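NAD nucleotidase (Haemophilus influenzae, PDB 3ZTV) degrades NAD to adenosine and nicotinamide riboside in the periplasm, acting as a zinc-dependent 5'-nucleotidase and NAD pyrophosphatase. Local coordinates at residues A[46-55]-A[331-340]; A[267-275]-A[286-294]. One frame throughout, in Å; residues are numbered along the deposited sequence.

Contact 1 (A[46-55]-A[331-340]); sequences FSAVNAKLNK and SLDDHDAKTD
Ser-47, Ala-48 and Ala-51 meet the loop 334-336 along one side of helix 46-55, in the calcineurin-like metallophosphoesterase part of the chain. The loop joins edge strand 330-332 to the helix that starts at Ala-337. The two alanines let the loop come close: Ala-51 CB lies 3.4 Å from His-335 C.

Lys-52 can be followed outward. Its CB and CG leave the helix with CG anti to the backbone N (chi1 -177°) and do not yet touch segment 331-340. The side chain also packs on Leu-294. The chain then bends at chi2 and chi3. CD and CE run past the hydroxyl of Ser-331, and CE also passes Asp-334 OD1. NZ ends 2.8 Å from Ser-331 OG, to which it donates; its salt bridge to Asp-334 OD1 is long. Ser-331 OG in turn gives its proton to the syn lone pair of Asp-334 OD2. Lys-55 NZ takes the anti lone pair of Asp-334 OD1 at 2.8 Å. The carboxylate is therefore held at both oxygens.

At the other end, Asp-336 is the N-cap of its helix. Its OD2 accepts from both N and OG1 of Thr-339. Asn-50 ND2 donates a nearly straight hydrogen bond of 2.9 Å to Thr-339 OG1, which lies in the Asn-50 amide plane. Ser-47 OG accepts from Asp-336 N at 3.0 Å and donates to Asp-340 OD1 at 2.6 Å, reaching that oxygen from above the carboxylate plane.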
loop_
_atom_site.group_PDB
_atom_site.type_symbol
_atom_site.label_atom_id
_atom_site.label_comp_id
_atom_site.label_asym_id
_atom_site.label_seq_id
_atom_site.Cartn_x
_atom_site.Cartn_y
_atom_site.Cartn_z
ATOM N N PHE A 46 -30.060 -0.666 -23.490
ATOM C CA PHE A 46 -29.690 -2.048 -23.225
ATOM C C PHE A 46 -30.256 -3.056 -24.220
ATOM O O PHE A 46 -29.720 -4.153 -24.341
ATOM C CB PHE A 46 -29.998 -2.463 -21.781
ATOM C CG PHE A 46 -28.816 -3.078 -21.078
ATOM C CD1 PHE A 46 -28.529 -4.429 -21.228
ATOM C CD2 PHE A 46 -27.984 -2.304 -20.282
ATOM C CE1 PHE A 46 -27.443 -4.996 -20.596
ATOM C CE2 PHE A 46 -26.886 -2.875 -19.647
ATOM C CZ PHE A 46 -26.623 -4.222 -19.803
ATOM N N SER A 47 -31.325 -2.711 -24.937
ATOM C CA SER A 47 -31.809 -3.623 -25.966
ATOM C C SER A 47 -30.754 -3.776 -27.062
ATOM O O SER A 47 -30.464 -4.896 -27.501
ATOM C CB SER A 47 -33.129 -3.138 -26.556
ATOM O OG SER A 47 -33.584 -4.045 -27.547
ATOM N N ALA A 48 -30.177 -2.660 -27.502
ATOM C CA ALA A 48 -29.088 -2.697 -28.477
ATOM C C ALA A 48 -27.862 -3.422 -27.918
ATOM O O ALA A 48 -27.229 -4.199 -28.633
ATOM C CB ALA A 48 -28.725 -1.289 -28.926
ATOM N N VAL A 49 -27.514 -3.173 -26.656
ATOM C CA VAL A 49 -26.364 -3.848 -26.041
ATOM C C VAL A 49 -26.532 -5.362 -26.118
ATOM O O VAL A 49 -25.649 -6.079 -26.619
ATOM C CB VAL A 49 -26.142 -3.425 -24.565
ATOM C CG1 VAL A 49 -25.195 -4.381 -23.873
ATOM C CG2 VAL A 49 -25.599 -2.008 -24.494
ATOM N N ASN A 50 -27.660 -5.857 -25.625
ATOM C CA ASN A 50 -27.861 -7.297 -25.591
ATOM C C ASN A 50 -27.962 -7.921 -26.980
ATOM O O ASN A 50 -27.421 -9.005 -27.218
ATOM C CB ASN A 50 -29.052 -7.662 -24.702
ATOM C CG ASN A 50 -28.729 -7.531 -23.214
ATOM O OD1 ASN A 50 -27.567 -7.445 -22.820
ATOM N ND2 ASN A 50 -29.766 -7.518 -22.385
ATOM N N ALA A 51 -28.635 -7.236 -27.895
ATOM C CA ALA A 51 -28.719 -7.717 -29.273
ATOM C C ALA A 51 -27.329 -7.829 -29.896
ATOM O O ALA A 51 -27.002 -8.830 -30.537
ATOM C CB ALA A 51 -29.607 -6.799 -30.110
ATOM N N LYS A 52 -26.512 -6.799 -29.730
ATOM C CA LYS A 52 -25.174 -6.816 -30.310
ATOM C C LYS A 52 -24.271 -7.874 -29.665
ATOM O O LYS A 52 -23.547 -8.594 -30.367
ATOM C CB LYS A 52 -24.529 -5.424 -30.256
ATOM C CG LYS A 52 -23.157 -5.351 -30.923
ATOM C CD LYS A 52 -23.215 -4.835 -32.350
ATOM C CE LYS A 52 -23.875 -5.814 -33.299
ATOM N NZ LYS A 52 -23.641 -5.438 -34.738
ATOM N N LEU A 53 -24.301 -7.979 -28.339
ATOM C CA LEU A 53 -23.549 -9.029 -27.653
ATOM C C LEU A 53 -23.992 -10.415 -28.134
ATOM O O LEU A 53 -23.154 -11.284 -28.391
ATOM C CB LEU A 53 -23.703 -8.917 -26.131
ATOM C CG LEU A 53 -23.004 -7.746 -25.440
ATOM C CD1 LEU A 53 -23.426 -7.692 -23.971
ATOM C CD2 LEU A 53 -21.495 -7.839 -25.571
ATOM N N ASN A 54 -25.300 -10.618 -28.274
ATOM C CA ASN A 54 -25.811 -11.911 -28.700
ATOM C C ASN A 54 -25.333 -12.268 -30.097
ATOM O O ASN A 54 -24.935 -13.404 -30.352
ATOM C CB ASN A 54 -27.342 -11.947 -28.639
ATOM C CG ASN A 54 -27.867 -12.075 -27.218
ATOM O OD1 ASN A 54 -27.113 -12.398 -26.303
ATOM N ND2 ASN A 54 -29.165 -11.839 -27.032
ATOM N N LYS A 55 -25.368 -11.306 -31.006
ATOM C CA LYS A 55 -24.941 -11.575 -32.370
ATOM C C LYS A 55 -23.434 -11.790 -32.469
ATOM O O LYS A 55 -22.975 -12.680 -33.188
ATOM C CB LYS A 55 -25.399 -10.457 -33.302
ATOM C CG LYS A 55 -26.893 -10.477 -33.538
ATOM C CD LYS A 55 -27.324 -9.448 -34.556
ATOM C CE LYS A 55 -27.474 -8.075 -33.928
ATOM N NZ LYS A 55 -28.193 -7.137 -34.845
ATOM N N SER A 331 -23.100 0.445 -35.457
ATOM C CA SER A 331 -24.056 -0.638 -35.576
ATOM C C SER A 331 -25.455 -0.054 -35.430
ATOM O O SER A 331 -25.811 0.470 -34.375
ATOM C CB SER A 331 -23.801 -1.676 -34.489
ATOM O OG SER A 331 -24.579 -2.838 -34.696
ATOM N N LEU A 332 -26.256 -0.137 -36.486
ATOM C CA LEU A 332 -27.586 0.488 -36.489
ATOM C C LEU A 332 -28.717 -0.444 -36.073
ATOM O O LEU A 332 -28.811 -1.582 -36.542
ATOM C CB LEU A 332 -27.918 1.067 -37.872
ATOM C CG LEU A 332 -27.004 2.170 -38.393
ATOM C CD1 LEU A 332 -27.236 2.399 -39.884
ATOM C CD2 LEU A 332 -27.189 3.463 -37.618
ATOM N N ASP A 333 -29.580 0.063 -35.191
ATOM C CA ASP A 333 -30.881 -0.539 -34.894
ATOM C C ASP A 333 -30.824 -1.968 -34.370
ATOM O O ASP A 333 -31.694 -2.781 -34.681
ATOM C CB ASP A 333 -31.799 -0.466 -36.126
ATOM C CG ASP A 333 -32.059 0.959 -36.581
ATOM O OD1 ASP A 333 -32.150 1.873 -35.731
ATOM O OD2 ASP A 333 -32.176 1.163 -37.806
ATOM N N ASP A 334 -29.818 -2.286 -33.559
ATOM C CA ASP A 334 -29.819 -3.578 -32.882
ATOM C C ASP A 334 -30.923 -3.583 -31.830
ATOM O O ASP A 334 -31.063 -2.627 -31.074
ATOM C CB ASP A 334 -28.489 -3.845 -32.178
ATOM C CG ASP A 334 -27.309 -3.819 -33.115
ATOM O OD1 ASP A 334 -27.182 -4.734 -33.959
ATOM O OD2 ASP A 334 -26.497 -2.886 -32.983
ATOM N N HIS A 335 -31.696 -4.654 -31.770
ATOM C CA HIS A 335 -32.667 -4.798 -30.690
ATOM C C HIS A 335 -32.933 -6.261 -30.365
ATOM O O HIS A 335 -32.923 -7.125 -31.241
ATOM C CB HIS A 335 -33.956 -4.002 -30.953
ATOM C CG HIS A 335 -34.732 -4.473 -32.138
ATOM N ND1 HIS A 335 -35.944 -5.117 -32.020
ATOM C CD2 HIS A 335 -34.483 -4.376 -33.465
ATOM C CE1 HIS A 335 -36.406 -5.405 -33.224
ATOM N NE2 HIS A 335 -35.537 -4.966 -34.118
ATOM N N ASP A 336 -33.114 -6.540 -29.079
ATOM C CA ASP A 336 -33.263 -7.901 -28.587
ATOM C C ASP A 336 -34.679 -8.077 -28.069
ATOM O O ASP A 336 -35.135 -7.295 -27.241
ATOM C CB ASP A 336 -32.267 -8.148 -27.453
ATOM C CG ASP A 336 -32.412 -9.522 -26.835
ATOM O OD1 ASP A 336 -32.278 -10.525 -27.564
ATOM O OD2 ASP A 336 -32.667 -9.613 -25.614
ATOM N N ALA A 337 -35.376 -9.102 -28.553
ATOM C CA ALA A 337 -36.783 -9.304 -28.205
ATOM C C ALA A 337 -37.008 -9.443 -26.700
ATOM O O ALA A 337 -37.886 -8.794 -26.132
ATOM C CB ALA A 337 -37.345 -10.514 -28.952
ATOM N N LYS A 338 -36.216 -10.283 -26.045
ATOM C CA LYS A 338 -36.361 -10.459 -24.604
ATOM C C LYS A 338 -36.139 -9.140 -23.851
ATOM O O LYS A 338 -36.911 -8.780 -22.958
ATOM C CB LYS A 338 -35.408 -11.545 -24.095
ATOM C CG LYS A 338 -35.439 -11.752 -22.588
ATOM C CD LYS A 338 -34.885 -13.120 -22.197
ATOM C CE LYS A 338 -33.408 -13.254 -22.525
ATOM N NZ LYS A 338 -32.862 -14.564 -22.059
ATOM N N THR A 339 -35.081 -8.423 -24.220
ATOM C CA THR A 339 -34.748 -7.178 -23.536
ATOM C C THR A 339 -35.797 -6.103 -23.819
ATOM O O THR A 339 -36.127 -5.315 -22.933
ATOM C CB THR A 339 -33.333 -6.699 -23.897
ATOM O OG1 THR A 339 -32.405 -7.761 -23.654
ATOM C CG2 THR A 339 -32.938 -5.496 -23.051
ATOM N N ASP A 340 -36.336 -6.077 -25.036
ATOM C CA ASP A 340 -37.438 -5.170 -25.371
ATOM C C ASP A 340 -38.639 -5.382 -24.449
ATOM O O ASP A 340 -39.272 -4.427 -24.013
ATOM C CB ASP A 340 -37.894 -5.391 -26.817
ATOM C CG ASP A 340 -36.960 -4.770 -27.835
ATOM O OD1 ASP A 340 -36.205 -3.839 -27.486
ATOM O OD2 ASP A 340 -37.012 -5.195 -29.009
HETATM O O HOH W 1 -31.016 -11.683 -24.694
HETATM O O HOH W 2 -30.732 -11.051 -29.597
HETATM O O HOH W 3 -30.985 -6.866 -33.876
#

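Contact 2 (A[267-275]-A[286-294]); sequences YSAVVGDLG and ITRKIPHVL
An antiparallel beta hairpin forms this contact, with strand 270-275 against strand 288-294 in the mixed sheet that also holds strand 11-18. The segment axes run 175° apart in direction. Val-271 with His-292, Asp-273 with Ile-290 and Gly-275 with Arg-288 are the hydrogen-bonded pairs. Just before strand 270-275, Ala-269 O accepts from Leu-294 N at 2.9 Å. The bond from Asp-273 N to Ile-290 O is weak.

One face carries Asp-273, Arg-288, Ile-290 and His-292. Arg-288 starts out extended (chi1 176°), and a bend at chi3 turns the guanidinium toward Asp-273. NE gives a nearly straight salt-bridge hydrogen bond of 2.8 Å to Asp-273 OD1. It comes in on the syn side but tilted out of the carboxylate plane, while OD1 lies near the guanidinium plane. The carboxylate and guanidinium planes are 46° apart. A water links the same OD1 to Arg-288 NH2. Gly-275 CA lies over one face of the guanidinium, toward the rim and 3.7 Å above the plane. Tyr-60 bonds to Asp-273 OD2 through its hydroxyl and makes a cation-pi contact with Arg-288.

The His-292 ring has Ile-290 CG2 over its centre, 3.5 Å above the plane. Its ND1 makes a weak bond to Val-271 O, which also accepts from His-292 N.

On the other face, Val-270 CG2 touches Val-293 CG2 at 3.9 Å. Leu-274, also on this face, reaches across to Ile-286, which lies before the corner at Thr-287. Leu-274 CD2 is 4.0 Å from Ile-286 CD1. Thr-287 N donates to Gly-275 O, while Arg-288 O accepts from Gly-275 N. Two residues thus face one, the mark of a classic beta bulge in an antiparallel hairpin.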
loop_
_atom_site.group_PDB
_atom_site.type_symbol
_atom_site.label_atom_id
_atom_site.label_comp_id
_atom_site.label_asym_id
_atom_site.label_seq_id
_atom_site.Cartn_x
_atom_site.Cartn_y
_atom_site.Cartn_z
ATOM N N TYR A 267 -22.679 4.646 -20.536
ATOM C CA TYR A 267 -24.120 4.880 -20.745
ATOM C C TYR A 267 -24.716 4.025 -21.870
ATOM O O TYR A 267 -25.493 4.515 -22.706
ATOM C CB TYR A 267 -24.426 6.373 -20.963
ATOM C CG TYR A 267 -24.022 7.299 -19.829
ATOM C CD1 TYR A 267 -23.699 6.811 -18.567
ATOM C CD2 TYR A 267 -23.981 8.674 -20.023
ATOM C CE1 TYR A 267 -23.326 7.671 -17.532
ATOM C CE2 TYR A 267 -23.627 9.537 -18.996
ATOM C CZ TYR A 267 -23.297 9.026 -17.751
ATOM O OH TYR A 267 -22.930 9.871 -16.721
ATOM N N SER A 268 -24.355 2.744 -21.863
ATOM C CA SER A 268 -24.816 1.728 -22.816
ATOM C C SER A 268 -24.577 2.065 -24.295
ATOM O O SER A 268 -25.276 1.547 -25.156
ATOM C CB SER A 268 -26.271 1.272 -22.538
ATOM O OG SER A 268 -27.211 2.329 -22.603
ATOM N N ALA A 269 -23.550 2.863 -24.592
ATOM C CA ALA A 269 -23.355 3.357 -25.963
ATOM C C ALA A 269 -22.499 2.466 -26.852
ATOM O O ALA A 269 -22.626 2.544 -28.080
ATOM C CB ALA A 269 -22.764 4.759 -25.940
ATOM N N VAL A 270 -21.651 1.633 -26.242
ATOM C CA VAL A 270 -20.617 0.909 -26.990
ATOM C C VAL A 270 -20.495 -0.525 -26.527
ATOM O O VAL A 270 -20.548 -0.803 -25.319
ATOM C CB VAL A 270 -19.224 1.606 -26.834
ATOM C CG1 VAL A 270 -18.056 0.680 -27.236
ATOM C CG2 VAL A 270 -19.189 2.892 -27.644
ATOM N N VAL A 271 -20.324 -1.430 -27.485
ATOM C CA VAL A 271 -19.829 -2.769 -27.197
ATOM C C VAL A 271 -18.410 -2.857 -27.754
ATOM O O VAL A 271 -18.210 -2.719 -28.966
ATOM C CB VAL A 271 -20.730 -3.859 -27.811
ATOM C CG1 VAL A 271 -20.030 -5.222 -27.780
ATOM C CG2 VAL A 271 -22.071 -3.923 -27.083
ATOM N N GLY A 272 -17.432 -3.055 -26.870
ATOM C CA GLY A 272 -16.058 -3.246 -27.311
ATOM C C GLY A 272 -15.838 -4.688 -27.737
ATOM O O GLY A 272 -16.371 -5.613 -27.135
ATOM N N ASP A 273 -15.023 -4.865 -28.769
ATOM C CA ASP A 273 -14.841 -6.151 -29.454
ATOM C C ASP A 273 -13.341 -6.293 -29.759
ATOM O O ASP A 273 -12.820 -5.626 -30.656
ATOM C CB ASP A 273 -15.687 -6.057 -30.735
ATOM C CG ASP A 273 -15.524 -7.227 -31.698
ATOM O OD1 ASP A 273 -14.735 -8.155 -31.455
ATOM O OD2 ASP A 273 -16.221 -7.184 -32.744
ATOM N N LEU A 274 -12.641 -7.101 -28.957
ATOM C CA LEU A 274 -11.192 -7.283 -29.066
ATOM C C LEU A 274 -10.868 -8.762 -29.225
ATOM O O LEU A 274 -11.080 -9.552 -28.309
ATOM C CB LEU A 274 -10.453 -6.698 -27.843
ATOM C CG LEU A 274 -8.928 -6.598 -27.989
ATOM C CD1 LEU A 274 -8.600 -5.452 -28.927
ATOM C CD2 LEU A 274 -8.234 -6.401 -26.643
ATOM N N GLY A 275 -10.342 -9.123 -30.390
ATOM C CA GLY A 275 -9.869 -10.474 -30.633
ATOM C C GLY A 275 -8.417 -10.578 -30.220
ATOM O O GLY A 275 -7.579 -9.761 -30.622
ATOM N N ILE A 286 -3.112 -8.877 -30.980
ATOM C CA ILE A 286 -4.449 -8.457 -31.396
ATOM C C ILE A 286 -4.794 -8.936 -32.808
ATOM O O ILE A 286 -4.024 -8.730 -33.747
ATOM C CB ILE A 286 -4.576 -6.920 -31.331
ATOM C CG1 ILE A 286 -4.253 -6.419 -29.915
ATOM C CG2 ILE A 286 -5.971 -6.471 -31.790
ATOM C CD1 ILE A 286 -5.000 -7.159 -28.809
ATOM N N THR A 287 -5.946 -9.586 -32.946
ATOM C CA THR A 287 -6.417 -10.077 -34.240
ATOM C C THR A 287 -7.639 -9.307 -34.756
ATOM O O THR A 287 -7.992 -9.415 -35.931
ATOM C CB THR A 287 -6.798 -11.571 -34.165
ATOM O OG1 THR A 287 -7.859 -11.739 -33.215
ATOM C CG2 THR A 287 -5.611 -12.418 -33.738
ATOM N N ARG A 288 -8.303 -8.553 -33.882
ATOM C CA ARG A 288 -9.518 -7.828 -34.256
ATOM C C ARG A 288 -9.704 -6.751 -33.202
ATOM O O ARG A 288 -9.474 -7.011 -32.020
ATOM C CB ARG A 288 -10.725 -8.774 -34.277
ATOM C CG ARG A 288 -12.071 -8.092 -34.566
ATOM C CD ARG A 288 -13.212 -9.102 -34.597
ATOM N NE ARG A 288 -13.359 -9.776 -33.313
ATOM C CZ ARG A 288 -12.984 -11.027 -33.058
ATOM N NH1 ARG A 288 -12.413 -11.770 -33.994
ATOM N NH2 ARG A 288 -13.153 -11.535 -31.847
ATOM N N LYS A 289 -10.100 -5.549 -33.608
ATOM C CA LYS A 289 -10.281 -4.451 -32.667
ATOM C C LYS A 289 -11.337 -3.497 -33.212
ATOM O O LYS A 289 -11.072 -2.717 -34.128
ATOM C CB LYS A 289 -8.954 -3.725 -32.402
ATOM C CG LYS A 289 -8.089 -3.466 -33.637
ATOM C CD LYS A 289 -6.825 -2.709 -33.257
ATOM C CE LYS A 289 -5.983 -2.362 -34.480
ATOM N NZ LYS A 289 -6.654 -1.355 -35.349
ATOM N N ILE A 290 -12.541 -3.587 -32.661
ATOM C CA ILE A 290 -13.659 -2.759 -33.106
ATOM C C ILE A 290 -14.443 -2.224 -31.914
ATOM O O ILE A 290 -15.014 -2.998 -31.143
ATOM C CB ILE A 290 -14.641 -3.546 -33.979
ATOM C CG1 ILE A 290 -13.907 -4.312 -35.082
ATOM C CG2 ILE A 290 -15.693 -2.604 -34.575
ATOM C CD1 ILE A 290 -14.788 -5.323 -35.808
ATOM N N PRO A 291 -14.455 -0.899 -31.736
ATOM C CA PRO A 291 -15.387 -0.301 -30.774
ATOM C C PRO A 291 -16.735 -0.026 -31.454
ATOM O O PRO A 291 -16.850 0.936 -32.225
ATOM C CB PRO A 291 -14.695 1.008 -30.395
ATOM C CG PRO A 291 -13.911 1.382 -31.621
ATOM C CD PRO A 291 -13.578 0.107 -32.362
ATOM N N HIS A 292 -17.737 -0.866 -31.197
ATOM C CA HIS A 292 -19.041 -0.718 -31.859
ATOM C C HIS A 292 -19.903 0.329 -31.167
ATOM O O HIS A 292 -20.354 0.114 -30.035
ATOM C CB HIS A 292 -19.819 -2.032 -31.825
ATOM C CG HIS A 292 -19.175 -3.158 -32.577
ATOM N ND1 HIS A 292 -18.317 -4.069 -31.995
ATOM C CD2 HIS A 292 -19.297 -3.535 -33.871
ATOM C CE1 HIS A 292 -17.928 -4.951 -32.902
ATOM N NE2 HIS A 292 -18.517 -4.651 -34.048
ATOM N N VAL A 293 -20.165 1.445 -31.843
ATOM C CA VAL A 293 -21.116 2.430 -31.332
ATOM C C VAL A 293 -22.527 2.033 -31.759
ATOM O O VAL A 293 -22.812 1.850 -32.951
ATOM C CB VAL A 293 -20.793 3.845 -31.831
ATOM C CG1 VAL A 293 -21.877 4.829 -31.401
ATOM C CG2 VAL A 293 -19.454 4.289 -31.297
ATOM N N LEU A 294 -23.416 1.893 -30.779
ATOM C CA LEU A 294 -24.781 1.446 -31.002
ATOM C C LEU A 294 -25.650 2.657 -31.296
ATOM O O LEU A 294 -25.837 3.507 -30.426
ATOM C CB LEU A 294 -25.283 0.718 -29.754
ATOM C CG LEU A 294 -24.361 -0.402 -29.250
ATOM C CD1 LEU A 294 -24.852 -0.923 -27.908
ATOM C CD2 LEU A 294 -24.248 -1.530 -30.274
HETATM O O HOH W 4 -14.386 -10.092 -29.582
#

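In the fold
The centres of contact 1 and contact 2 lie 14 Å apart. The hairpin of contact 2 and strand 330-332 of contact 1 belong to one sheet: Ser-331 N is 2.9 Å from Val-293 O, a probable hydrogen bond. Helix 46-55 packs on the hairpin through Val-49 and Leu-53, which make no contact with segment 331-340. Val-49 CG2 meets Leu-294 CD1 at 3.7 Å, and Leu-53 CD2 meets Val-271 CG1 at 3.7 Å. Each contact has one end near the zinc site, where Asp-20 and His-22 are ligands, without supplying a ligand itself. The side chain of Phe-46 is about 13 Å from a zinc ion and that of Ser-268 about 12 Å.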